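PDB 1T57: conserved Protein MTH1675 from Methanothermobacter thermautotrophicus, which is of unknown function but binds flavin mononucleotide and magnesium ions and contains a region related to the alpha/beta domain of pyruvate kinase. Local coordinates for residues Leu42-Arg46 with Glu199-Met203; Gly74-Ser78 with Gly160-Val164; Gln144-Cys149 with Ala170-Thr174; Ala153-Asp158 with Leu184-Met189. All blocks are in the same frame, centred on the assembly; numbering follows the deposited sequence.

Interaction 1 of 4, residues Leu42-Arg46 with Glu199-Met203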
loop_
_atom_site.group_PDB
_atom_site.type_symbol
_atom_site.label_atom_id
_atom_site.label_comp_id
_atom_site.label_asym_id
_atom_site.label_seq_id
_atom_site.Cartn_x
_atom_site.Cartn_y
_atom_site.Cartn_z
ATOM N N LEU A 42 29.680 -27.889 -3.563
ATOM C CA LEU A 42 28.612 -28.166 -4.479
ATOM C C LEU A 42 28.550 -27.156 -5.603
ATOM O O LEU A 42 28.320 -27.547 -6.748
ATOM C CB LEU A 42 27.304 -28.263 -3.726
ATOM C CG LEU A 42 27.249 -29.528 -2.862
ATOM C CD1 LEU A 42 25.941 -29.572 -2.111
ATOM C CD2 LEU A 42 27.383 -30.756 -3.726
ATOM N N VAL A 43 28.789 -25.872 -5.319
ATOM C CA VAL A 43 28.738 -24.889 -6.407
ATOM C C VAL A 43 29.831 -25.168 -7.421
ATOM O O VAL A 43 29.598 -25.052 -8.630
ATOM C CB VAL A 43 28.902 -23.385 -5.958
ATOM C CG1 VAL A 43 28.027 -23.083 -4.769
ATOM C CG2 VAL A 43 30.360 -23.055 -5.701
ATOM N N GLY A 44 31.019 -25.520 -6.920
ATOM C CA GLY A 44 32.142 -25.805 -7.794
ATOM C C GLY A 44 31.704 -26.798 -8.844
ATOM O O GLY A 44 31.753 -26.511 -10.038
ATOM N N GLU A 45 31.226 -27.952 -8.377
ATOM C CA GLU A 45 30.783 -29.029 -9.252
ATOM C C GLU A 45 29.731 -28.574 -10.247
ATOM O O GLU A 45 29.878 -28.781 -11.450
ATOM C CB GLU A 45 30.245 -30.190 -8.405
ATOM C CG GLU A 45 30.282 -31.557 -9.069
ATOM C CD GLU A 45 29.763 -32.658 -8.155
ATOM O OE1 GLU A 45 30.228 -33.812 -8.288
ATOM O OE2 GLU A 45 28.892 -32.367 -7.307
ATOM N N ARG A 46 28.667 -27.950 -9.753
ATOM C CA ARG A 46 27.593 -27.508 -10.627
ATOM C C ARG A 46 28.078 -26.476 -11.618
ATOM O O ARG A 46 27.582 -26.416 -12.741
ATOM C CB ARG A 46 26.421 -26.946 -9.819
ATOM C CG ARG A 46 25.315 -26.406 -10.674
ATOM C CD ARG A 46 24.575 -27.500 -11.412
ATOM N NE ARG A 46 23.461 -28.005 -10.629
ATOM C CZ ARG A 46 23.534 -29.030 -9.791
ATOM N NH1 ARG A 46 24.677 -29.678 -9.619
ATOM N NH2 ARG A 46 22.454 -29.420 -9.129
ATOM N N GLU A 199 17.949 -23.663 -10.802
ATOM C CA GLU A 199 18.259 -24.848 -9.990
ATOM C C GLU A 199 18.636 -24.509 -8.553
ATOM O O GLU A 199 19.254 -23.476 -8.282
ATOM C CB GLU A 199 19.429 -25.623 -10.608
ATOM C CG GLU A 199 19.129 -26.300 -11.917
ATOM C CD GLU A 199 20.395 -26.736 -12.633
ATOM O OE1 GLU A 199 21.334 -27.209 -11.964
ATOM O OE2 GLU A 199 20.448 -26.620 -13.874
ATOM N N VAL A 200 18.270 -25.386 -7.624
ATOM C CA VAL A 200 18.633 -25.172 -6.226
ATOM C C VAL A 200 19.758 -26.172 -5.923
ATOM O O VAL A 200 19.510 -27.362 -5.746
ATOM C CB VAL A 200 17.441 -25.416 -5.282
ATOM C CG1 VAL A 200 17.848 -25.105 -3.825
ATOM C CG2 VAL A 200 16.265 -24.564 -5.707
ATOM N N ILE A 201 20.999 -25.696 -5.886
ATOM C CA ILE A 201 22.132 -26.573 -5.611
ATOM C C ILE A 201 22.059 -27.129 -4.193
ATOM O O ILE A 201 22.333 -28.298 -3.971
ATOM C CB ILE A 201 23.452 -25.820 -5.794
ATOM C CG1 ILE A 201 23.520 -25.262 -7.217
ATOM C CG2 ILE A 201 24.604 -26.742 -5.559
ATOM C CD1 ILE A 201 24.424 -24.067 -7.411
ATOM N N ALA A 202 21.677 -26.296 -3.228
ATOM C CA ALA A 202 21.570 -26.745 -1.835
ATOM C C ALA A 202 20.735 -25.763 -1.001
ATOM O O ALA A 202 20.731 -24.576 -1.274
ATOM C CB ALA A 202 22.964 -26.888 -1.246
HETATM N N MSE A 203 20.036 -26.244 0.017
HETATM C CA MSE A 203 19.228 -25.351 0.840
HETATM C C MSE A 203 18.855 -25.977 2.166
HETATM O O MSE A 203 18.626 -27.174 2.243
HETATM C CB MSE A 203 17.934 -24.983 0.117
HETATM C CG MSE A 203 17.126 -26.188 -0.303
HETATM SE SE MSE A 203 15.213 -25.920 -0.601
HETATM C CE MSE A 203 15.165 -26.405 -2.487
HETATM O O HOH W 1 20.253 -28.869 -7.840
#
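Helix 36-50 docks on the central mixed sheet through L42, V43 and R46, and its partner here is the point where strand 196-204 turns a corner at I201. The branch methyl CG2 of I201 reaches the flank of the helix, 3.6 Å from L42 CB, while L42 CD1 leans on A202 CB at 4.1 Å. The other arm of I201, CG1 and CD1, runs past R46 in the opposite direction and lies 4.1 Å from R46 CG. R46 bends at chi2 and chi3 over the I201 side chain, whose CG1 lies on one face of the guanidinium, offset toward its rim, and this brings NE to E199 OE1 in a salt bridge of 2.6 Å. The guanidinium and carboxylate planes stand 42° apart, and OE1 lies 22° out of the guanidinium plane. In this alpha/beta layering V43 also reaches strand 168-172, on I169 and I171, while the strand residues continue the sheet toward strands 22-28 and 180-185. A water accepts a weak bond from R46 NH2 and donates to V200 O at 2.7 Å, adding a second, indirect tie between helix and strand. The other carboxylate oxygen, E199 OE2, is engaged by K23 and by R205 of the second subunit.

Interaction 2 of 4, residues Gly74-Ser78 with Gly160-Val164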
loop_
_atom_site.group_PDB
_atom_site.type_symbol
_atom_site.label_atom_id
_atom_site.label_comp_id
_atom_site.label_asym_id
_atom_site.label_seq_id
_atom_site.Cartn_x
_atom_site.Cartn_y
_atom_site.Cartn_z
ATOM N N GLY A 74 36.646 -17.259 -12.401
ATOM C CA GLY A 74 35.782 -16.432 -13.227
ATOM C C GLY A 74 35.454 -15.140 -12.502
ATOM O O GLY A 74 36.222 -14.677 -11.651
ATOM N N ASN A 75 34.314 -14.542 -12.818
ATOM C CA ASN A 75 33.960 -13.306 -12.147
ATOM C C ASN A 75 33.229 -13.562 -10.844
ATOM O O ASN A 75 32.109 -14.071 -10.836
ATOM C CB ASN A 75 33.087 -12.425 -13.024
ATOM C CG ASN A 75 32.922 -11.043 -12.444
ATOM O OD1 ASN A 75 31.838 -10.484 -12.451
ATOM N ND2 ASN A 75 34.011 -10.486 -11.933
ATOM N N ILE A 76 33.867 -13.196 -9.742
ATOM C CA ILE A 76 33.255 -13.353 -8.435
ATOM C C ILE A 76 32.965 -11.978 -7.882
ATOM O O ILE A 76 33.830 -11.108 -7.882
ATOM C CB ILE A 76 34.166 -14.028 -7.434
ATOM C CG1 ILE A 76 34.477 -15.449 -7.868
ATOM C CG2 ILE A 76 33.493 -14.023 -6.073
ATOM C CD1 ILE A 76 35.253 -16.213 -6.822
ATOM N N VAL A 77 31.745 -11.790 -7.398
ATOM C CA VAL A 77 31.365 -10.521 -6.828
ATOM C C VAL A 77 30.851 -10.819 -5.434
ATOM O O VAL A 77 29.978 -11.655 -5.236
ATOM C CB VAL A 77 30.294 -9.787 -7.712
ATOM C CG1 VAL A 77 29.214 -10.743 -8.122
ATOM C CG2 VAL A 77 29.692 -8.624 -6.959
ATOM N N SER A 78 31.451 -10.135 -4.471
ATOM C CA SER A 78 31.117 -10.273 -3.072
ATOM C C SER A 78 30.399 -9.004 -2.649
ATOM O O SER A 78 30.922 -7.888 -2.835
ATOM C CB SER A 78 32.400 -10.446 -2.250
ATOM O OG SER A 78 32.143 -10.648 -0.866
ATOM N N GLY A 160 25.955 -3.341 -12.209
ATOM C CA GLY A 160 26.630 -3.613 -13.456
ATOM C C GLY A 160 27.759 -4.578 -13.171
ATOM O O GLY A 160 28.678 -4.741 -13.972
ATOM N N LEU A 161 27.690 -5.234 -12.022
ATOM C CA LEU A 161 28.743 -6.161 -11.669
ATOM C C LEU A 161 28.532 -7.561 -12.221
ATOM O O LEU A 161 29.480 -8.329 -12.313
ATOM C CB LEU A 161 28.950 -6.182 -10.158
ATOM C CG LEU A 161 29.566 -4.878 -9.648
ATOM C CD1 LEU A 161 29.880 -4.949 -8.129
ATOM C CD2 LEU A 161 30.841 -4.639 -10.442
ATOM N N ILE A 162 27.293 -7.914 -12.542
ATOM C CA ILE A 162 27.015 -9.212 -13.168
ATOM C C ILE A 162 25.961 -8.997 -14.260
ATOM O O ILE A 162 25.260 -7.975 -14.271
ATOM C CB ILE A 162 26.521 -10.270 -12.186
ATOM C CG1 ILE A 162 25.143 -9.882 -11.658
ATOM C CG2 ILE A 162 27.539 -10.473 -11.125
ATOM C CD1 ILE A 162 24.595 -10.791 -10.613
ATOM N N PRO A 163 25.845 -9.944 -15.204
ATOM C CA PRO A 163 24.887 -9.885 -16.322
ATOM C C PRO A 163 23.478 -10.292 -15.950
ATOM O O PRO A 163 23.284 -10.997 -14.980
ATOM C CB PRO A 163 25.461 -10.879 -17.327
ATOM C CG PRO A 163 26.032 -11.920 -16.425
ATOM C CD PRO A 163 26.695 -11.145 -15.315
ATOM N N VAL A 164 22.509 -9.879 -16.756
ATOM C CA VAL A 164 21.105 -10.229 -16.548
ATOM C C VAL A 164 20.748 -10.950 -17.835
ATOM O O VAL A 164 19.575 -11.195 -18.165
ATOM C CB VAL A 164 20.267 -8.967 -16.411
ATOM C CG1 VAL A 164 20.826 -8.129 -15.279
ATOM C CG2 VAL A 164 20.283 -8.161 -17.715
#
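The flat group of this contact is the carboxamide of N75, whose OD1 comes up to the carbonyl oxygen L161 O at 3.2 Å. Two acceptors meet there, and no hydrogen bond forms. The amide nitrogen ND2 is turned to N107 OD1, which gives the group its polar anchor and probably sets its rotation. CG stands opposite the main-chain nitrogen (chi1 -170°), a setting that carries the amide out from the strand toward the loop. Attraction comes from the next residue on the same side of the strand, V77. Its two methyls divide the work: CG2 rests on L161 CD1 at 3.9 Å, and CG1 meets I162 CG2 at 3.4 Å, closer than carbon atoms usually pack, with the two side chains crossing at about a right angle. L161 follows G160, which ends helix 144-158 in a Schellman motif with positive phi (79°), and the chain turns so that L161 and I162 face the strand. I76 and S78 point to the other side of the sheet, onto helix 63-69. Strand 75-79 pairs with strand 54-58, V77 touches V56, and I162 packs against A156 and P186; the loop thus roofs these parallel strands where helix 144-158 gives way to strand 168-172.

Interaction 3 of 4, residues Gln144-Cys149 with Ala170-Thr174. With FMN (flavin mononucleotide), chain E.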
loop_
_atom_site.group_PDB
_atom_site.type_symbol
_atom_site.label_atom_id
_atom_site.label_comp_id
_atom_site.label_asym_id
_atom_site.label_seq_id
_atom_site.Cartn_x
_atom_site.Cartn_y
_atom_site.Cartn_z
ATOM N N GLN A 144 16.539 -18.447 4.560
ATOM C CA GLN A 144 16.983 -17.049 4.579
ATOM C C GLN A 144 17.889 -16.799 3.366
ATOM O O GLN A 144 17.754 -15.802 2.668
ATOM C CB GLN A 144 17.781 -16.737 5.863
ATOM C CG GLN A 144 16.995 -16.799 7.172
ATOM C CD GLN A 144 16.027 -15.648 7.314
ATOM O OE1 GLN A 144 16.308 -14.545 6.866
ATOM N NE2 GLN A 144 14.889 -15.894 7.950
ATOM N N GLY A 145 18.832 -17.706 3.147
ATOM C CA GLY A 145 19.741 -17.577 2.028
ATOM C C GLY A 145 18.979 -17.524 0.706
ATOM O O GLY A 145 19.371 -16.817 -0.194
ATOM N N PHE A 146 17.865 -18.241 0.608
ATOM C CA PHE A 146 17.105 -18.243 -0.634
ATOM C C PHE A 146 16.744 -16.798 -0.946
ATOM O O PHE A 146 16.737 -16.356 -2.102
ATOM C CB PHE A 146 15.837 -19.092 -0.487
ATOM C CG PHE A 146 15.183 -19.469 -1.796
ATOM C CD1 PHE A 146 15.467 -20.681 -2.398
ATOM C CD2 PHE A 146 14.242 -18.640 -2.386
ATOM C CE1 PHE A 146 14.832 -21.069 -3.571
ATOM C CE2 PHE A 146 13.600 -19.015 -3.561
ATOM C CZ PHE A 146 13.895 -20.242 -4.152
ATOM N N LYS A 147 16.468 -16.037 0.098
ATOM C CA LYS A 147 16.087 -14.654 -0.100
ATOM C C LYS A 147 17.297 -13.812 -0.413
ATOM O O LYS A 147 17.205 -12.937 -1.241
ATOM C CB LYS A 147 15.310 -14.121 1.127
ATOM C CG LYS A 147 15.985 -13.045 1.988
ATOM C CD LYS A 147 15.640 -11.653 1.527
ATOM C CE LYS A 147 15.754 -10.620 2.670
ATOM N NZ LYS A 147 17.075 -9.948 2.883
ATOM N N VAL A 148 18.453 -14.092 0.194
ATOM C CA VAL A 148 19.598 -13.230 -0.107
ATOM C C VAL A 148 20.084 -13.490 -1.496
ATOM O O VAL A 148 20.563 -12.579 -2.169
ATOM C CB VAL A 148 20.789 -13.343 0.929
ATOM C CG1 VAL A 148 20.308 -13.901 2.235
ATOM C CG2 VAL A 148 21.935 -14.098 0.360
ATOM N N CYS A 149 19.909 -14.732 -1.926
ATOM C CA CYS A 149 20.307 -15.146 -3.254
ATOM C C CYS A 149 19.703 -14.299 -4.356
ATOM O O CYS A 149 20.459 -13.838 -5.207
ATOM C CB CYS A 149 19.984 -16.631 -3.483
ATOM S SG CYS A 149 21.356 -17.741 -3.043
ATOM N N ALA A 170 24.130 -17.997 -7.399
ATOM C CA ALA A 170 23.972 -17.069 -6.266
ATOM C C ALA A 170 24.141 -17.821 -4.949
ATOM O O ALA A 170 23.574 -18.885 -4.781
ATOM C CB ALA A 170 22.597 -16.413 -6.318
ATOM N N ILE A 171 24.901 -17.247 -4.017
ATOM C CA ILE A 171 25.200 -17.893 -2.725
ATOM C C ILE A 171 24.844 -17.062 -1.491
ATOM O O ILE A 171 25.283 -15.918 -1.316
ATOM C CB ILE A 171 26.734 -18.263 -2.658
ATOM C CG1 ILE A 171 27.053 -19.322 -3.728
ATOM C CG2 ILE A 171 27.127 -18.768 -1.286
ATOM C CD1 ILE A 171 28.537 -19.352 -4.227
ATOM N N GLY A 172 24.054 -17.651 -0.617
ATOM C CA GLY A 172 23.681 -16.940 0.582
ATOM C C GLY A 172 23.597 -17.869 1.766
ATOM O O GLY A 172 23.727 -19.082 1.621
ATOM N N GLY A 173 23.374 -17.304 2.945
ATOM C CA GLY A 173 23.271 -18.140 4.120
ATOM C C GLY A 173 22.496 -17.505 5.250
ATOM O O GLY A 173 21.928 -16.428 5.097
ATOM N N THR A 174 22.475 -18.179 6.394
ATOM C CA THR A 174 21.773 -17.658 7.547
ATOM C C THR A 174 22.777 -16.970 8.473
ATOM O O THR A 174 23.545 -17.625 9.171
ATOM C CB THR A 174 21.041 -18.780 8.309
ATOM O OG1 THR A 174 20.163 -19.490 7.421
ATOM C CG2 THR A 174 20.225 -18.205 9.411
HETATM N N1 FMN E . 21.642 -13.370 6.323
HETATM C C2 FMN E . 20.391 -13.763 6.783
HETATM O O2 FMN E . 20.271 -14.759 7.470
HETATM N N3 FMN E . 19.224 -13.173 6.377
HETATM C C4 FMN E . 19.264 -12.020 5.636
HETATM O O4 FMN E . 18.208 -11.565 5.178
HETATM C C4A FMN E . 20.504 -11.618 5.134
HETATM N N5 FMN E . 20.586 -10.497 4.339
HETATM C C5A FMN E . 21.747 -10.284 3.633
HETATM C C6 FMN E . 21.802 -9.161 2.824
HETATM C C7 FMN E . 22.961 -8.811 2.190
HETATM C C7M FMN E . 22.933 -7.543 1.399
HETATM C C8 FMN E . 24.162 -9.274 2.715
HETATM C C8M FMN E . 25.489 -8.817 2.135
HETATM C C9 FMN E . 24.131 -10.383 3.557
HETATM C C9A FMN E . 22.923 -10.969 3.952
HETATM N N10 FMN E . 22.896 -11.925 4.977
HETATM C C10 FMN E . 21.671 -12.347 5.428
HETATM C "C1'" FMN E . 24.127 -12.689 5.416
HETATM C "C2'" FMN E . 24.496 -13.683 4.351
HETATM O "O2'" FMN E . 23.337 -14.470 4.051
HETATM C "C3'" FMN E . 25.579 -14.620 4.835
HETATM O "O3'" FMN E . 25.197 -15.252 6.019
HETATM C "C4'" FMN E . 27.057 -14.194 4.812
HETATM O "O4'" FMN E . 27.750 -15.393 5.072
HETATM C "C5'" FMN E . 27.736 -13.325 5.847
HETATM O "O5'" FMN E . 29.094 -13.457 5.491
HETATM P P FMN E . 30.351 -13.857 6.411
HETATM O O1P FMN E . 31.569 -13.503 5.630
HETATM O O2P FMN E . 30.384 -15.354 6.775
HETATM O O3P FMN E . 30.252 -12.992 7.675
HETATM O O HOH W 2 17.148 -20.087 7.159
HETATM O O HOH W 3 19.158 -19.810 4.573
#
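Q144 leaves the helix with CG opposite its own carbonyl carbon (chi1 -66°) and folds again at chi2 (-71°), torsions that take CG and the amide to the flavin. Its CB, placed by the backbone, lies 4.0 Å from T174 OG1. At the flavin Q144 OE1 accepts a nearly straight bond from FMN N3 at 3.3 Å (172°), and it is also held by R140. Behind it, helix 144-149 and strand 170-172 are 6.6 Å apart at closest approach, a spacing that two glycines allow: G145 CA comes within 3.8 Å of G173 N, and V148 CG2 presses on G172 CA at 3.3 Å, tighter than usual. V148 thereby bridges protein and cofactor, for its other methyl, CG1, lies over the flavin ring face at C4A. At the far end C149 SG packs on A170 CB. Two waters tie Q144 N and G145 N to T174 OG1, which D179 also binds. G173 holds the ribityl hydroxyl by its backbone alone: its N donates to FMN O2' at 3.0 Å, and O2' donates to G173 O at 2.6 Å. K147 NZ, paired with E151, reaches FMN O4 at 3.0 Å. The chemistry is that of pyrimidine-edge recognition: N3 finds an acceptor and O4 a donor, and K147 could help to stabilise negative charge drawn to O4, an effect E151 would probably temper.

Interaction 4 of 4, residues Ala153-Asp158 with Leu184-Met189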
loop_
_atom_site.group_PDB
_atom_site.type_symbol
_atom_site.label_atom_id
_atom_site.label_comp_id
_atom_site.label_asym_id
_atom_site.label_seq_id
_atom_site.Cartn_x
_atom_site.Cartn_y
_atom_site.Cartn_z
ATOM N N ALA A 153 21.439 -10.919 -6.198
ATOM C CA ALA A 153 21.482 -11.040 -7.657
ATOM C C ALA A 153 21.051 -9.712 -8.271
ATOM O O ALA A 153 21.692 -9.213 -9.179
ATOM C CB ALA A 153 20.578 -12.224 -8.162
ATOM N N ILE A 154 19.979 -9.141 -7.730
ATOM C CA ILE A 154 19.451 -7.855 -8.166
ATOM C C ILE A 154 20.482 -6.737 -7.935
ATOM O O ILE A 154 20.793 -5.963 -8.824
ATOM C CB ILE A 154 18.130 -7.531 -7.400
ATOM C CG1 ILE A 154 17.001 -8.439 -7.875
ATOM C CG2 ILE A 154 17.754 -6.120 -7.604
ATOM C CD1 ILE A 154 15.813 -8.514 -6.930
HETATM N N MSE A 155 21.012 -6.656 -6.735
HETATM C CA MSE A 155 22.004 -5.628 -6.448
HETATM C C MSE A 155 23.203 -5.670 -7.417
HETATM O O MSE A 155 23.631 -4.652 -7.943
HETATM C CB MSE A 155 22.500 -5.798 -5.017
HETATM C CG MSE A 155 21.378 -5.881 -3.990
HETATM SE SE MSE A 155 22.035 -6.202 -2.160
HETATM C CE MSE A 155 21.497 -7.985 -1.878
ATOM N N ALA A 156 23.744 -6.858 -7.636
ATOM C CA ALA A 156 24.905 -7.011 -8.504
ATOM C C ALA A 156 24.597 -6.606 -9.933
ATOM O O ALA A 156 25.447 -6.029 -10.603
ATOM C CB ALA A 156 25.418 -8.451 -8.453
ATOM N N ALA A 157 23.389 -6.916 -10.398
ATOM C CA ALA A 157 22.981 -6.547 -11.745
ATOM C C ALA A 157 22.942 -5.037 -11.878
ATOM O O ALA A 157 23.547 -4.466 -12.789
ATOM C CB ALA A 157 21.642 -7.083 -12.045
ATOM N N ASP A 158 22.217 -4.393 -10.972
ATOM C CA ASP A 158 22.095 -2.941 -10.989
ATOM C C ASP A 158 23.470 -2.266 -10.867
ATOM O O ASP A 158 23.690 -1.191 -11.405
ATOM C CB ASP A 158 21.149 -2.467 -9.867
ATOM C CG ASP A 158 19.674 -2.825 -10.134
ATOM O OD1 ASP A 158 18.831 -2.538 -9.258
ATOM O OD2 ASP A 158 19.353 -3.400 -11.203
ATOM N N LEU A 184 20.583 -19.098 -11.246
ATOM C CA LEU A 184 19.557 -18.210 -11.746
ATOM C C LEU A 184 20.073 -17.219 -12.752
ATOM O O LEU A 184 21.280 -17.129 -13.025
ATOM C CB LEU A 184 18.944 -17.459 -10.561
ATOM C CG LEU A 184 19.967 -16.736 -9.664
ATOM C CD1 LEU A 184 20.651 -15.569 -10.428
ATOM C CD2 LEU A 184 19.280 -16.224 -8.394
ATOM N N THR A 185 19.133 -16.460 -13.286
ATOM C CA THR A 185 19.432 -15.428 -14.258
ATOM C C THR A 185 18.986 -14.124 -13.610
ATOM O O THR A 185 17.787 -13.876 -13.430
ATOM C CB THR A 185 18.652 -15.645 -15.594
ATOM O OG1 THR A 185 19.173 -16.789 -16.288
ATOM C CG2 THR A 185 18.785 -14.432 -16.487
ATOM N N PRO A 186 19.946 -13.277 -13.232
ATOM C CA PRO A 186 19.579 -12.011 -12.604
ATOM C C PRO A 186 18.685 -11.162 -13.485
ATOM O O PRO A 186 18.435 -11.482 -14.663
ATOM C CB PRO A 186 20.931 -11.348 -12.358
ATOM C CG PRO A 186 21.822 -12.533 -12.090
ATOM C CD PRO A 186 21.407 -13.472 -13.195
ATOM N N ALA A 187 18.239 -10.055 -12.906
ATOM C CA ALA A 187 17.393 -9.100 -13.582
ATOM C C ALA A 187 17.582 -7.778 -12.843
ATOM O O ALA A 187 17.922 -7.770 -11.673
ATOM C CB ALA A 187 15.918 -9.561 -13.502
ATOM N N HIS A 188 17.364 -6.664 -13.515
ATOM C CA HIS A 188 17.495 -5.370 -12.867
ATOM C C HIS A 188 16.304 -5.030 -11.984
ATOM O O HIS A 188 15.270 -5.692 -12.039
ATOM C CB HIS A 188 17.676 -4.297 -13.918
ATOM C CG HIS A 188 18.905 -4.480 -14.745
ATOM N ND1 HIS A 188 20.173 -4.383 -14.218
ATOM C CD2 HIS A 188 19.061 -4.830 -16.043
ATOM C CE1 HIS A 188 21.057 -4.680 -15.150
ATOM N NE2 HIS A 188 20.407 -4.956 -16.267
HETATM N N MSE A 189 16.469 -4.001 -11.163
HETATM C CA MSE A 189 15.413 -3.555 -10.262
HETATM C C MSE A 189 14.175 -3.117 -11.047
HETATM O O MSE A 189 13.060 -3.314 -10.594
HETATM C CB MSE A 189 15.882 -2.364 -9.416
HETATM C CG MSE A 189 16.267 -1.176 -10.249
HETATM SE SE MSE A 189 16.438 0.547 -9.350
HETATM C CE MSE A 189 14.829 1.435 -9.965
#
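From P186 to H188 the chain leaving strand 180-185 follows the closing turns of helix 144-158 in the same sense, with A153 and P186 CA atoms 5.4 Å apart and those of D158 and H188 5.5 Å apart. Small residues on the helix permit this closeness. A153 CB touches both L184 CD1, at 4.0 Å, and P186 CG, while A157 CB faces A187 O and the imidazole of H188. Here the helix spans the strand-to-loop transition at the end of strand 180-185: L184 still sits beside A170 on strand 168-172, and P186 reaches V168. Next comes a hydrogen-bonded group centred on D158 OD2, which takes two donors. M189 N approaches on its syn lone pair at 2.9 Å (154°), and H188 ND1 on its anti lone pair at 3.3 Å (142°). The oxygen lies in the imidazole plane, and A157 O adjoins the same ring edge, 3.4 Å from H188 CE1. D158 has CG beside the main-chain nitrogen (chi1 -71°), which turns the carboxylate toward the loop. On the far side of the ring H188 NE2 is hydrogen-bonded to G89 N of the third subunit, consistent with a neutral imidazole protonated at ND1.

All four contacts reach one sheet, yet their chemistry follows their place on it. Interaction 3 lies nearest the middle of the chain and combines close glycine backbone with side chains that reach the cofactor. Interaction 4 uses the same helix, 144-158, at its other end, and the two meet where A170 packs on L184. Interaction 2 takes up the chain as that helix ends, with A156 O probably bonded to L161 N. It is partly buried and wholly apolar in its attraction, unlike the other, buried contacts. Interaction 1 touches interaction 3 through V43 and I171 but adds an ion pair. Interactions 2 and 4 border the third subunit, whereas interaction 1 reaches the second.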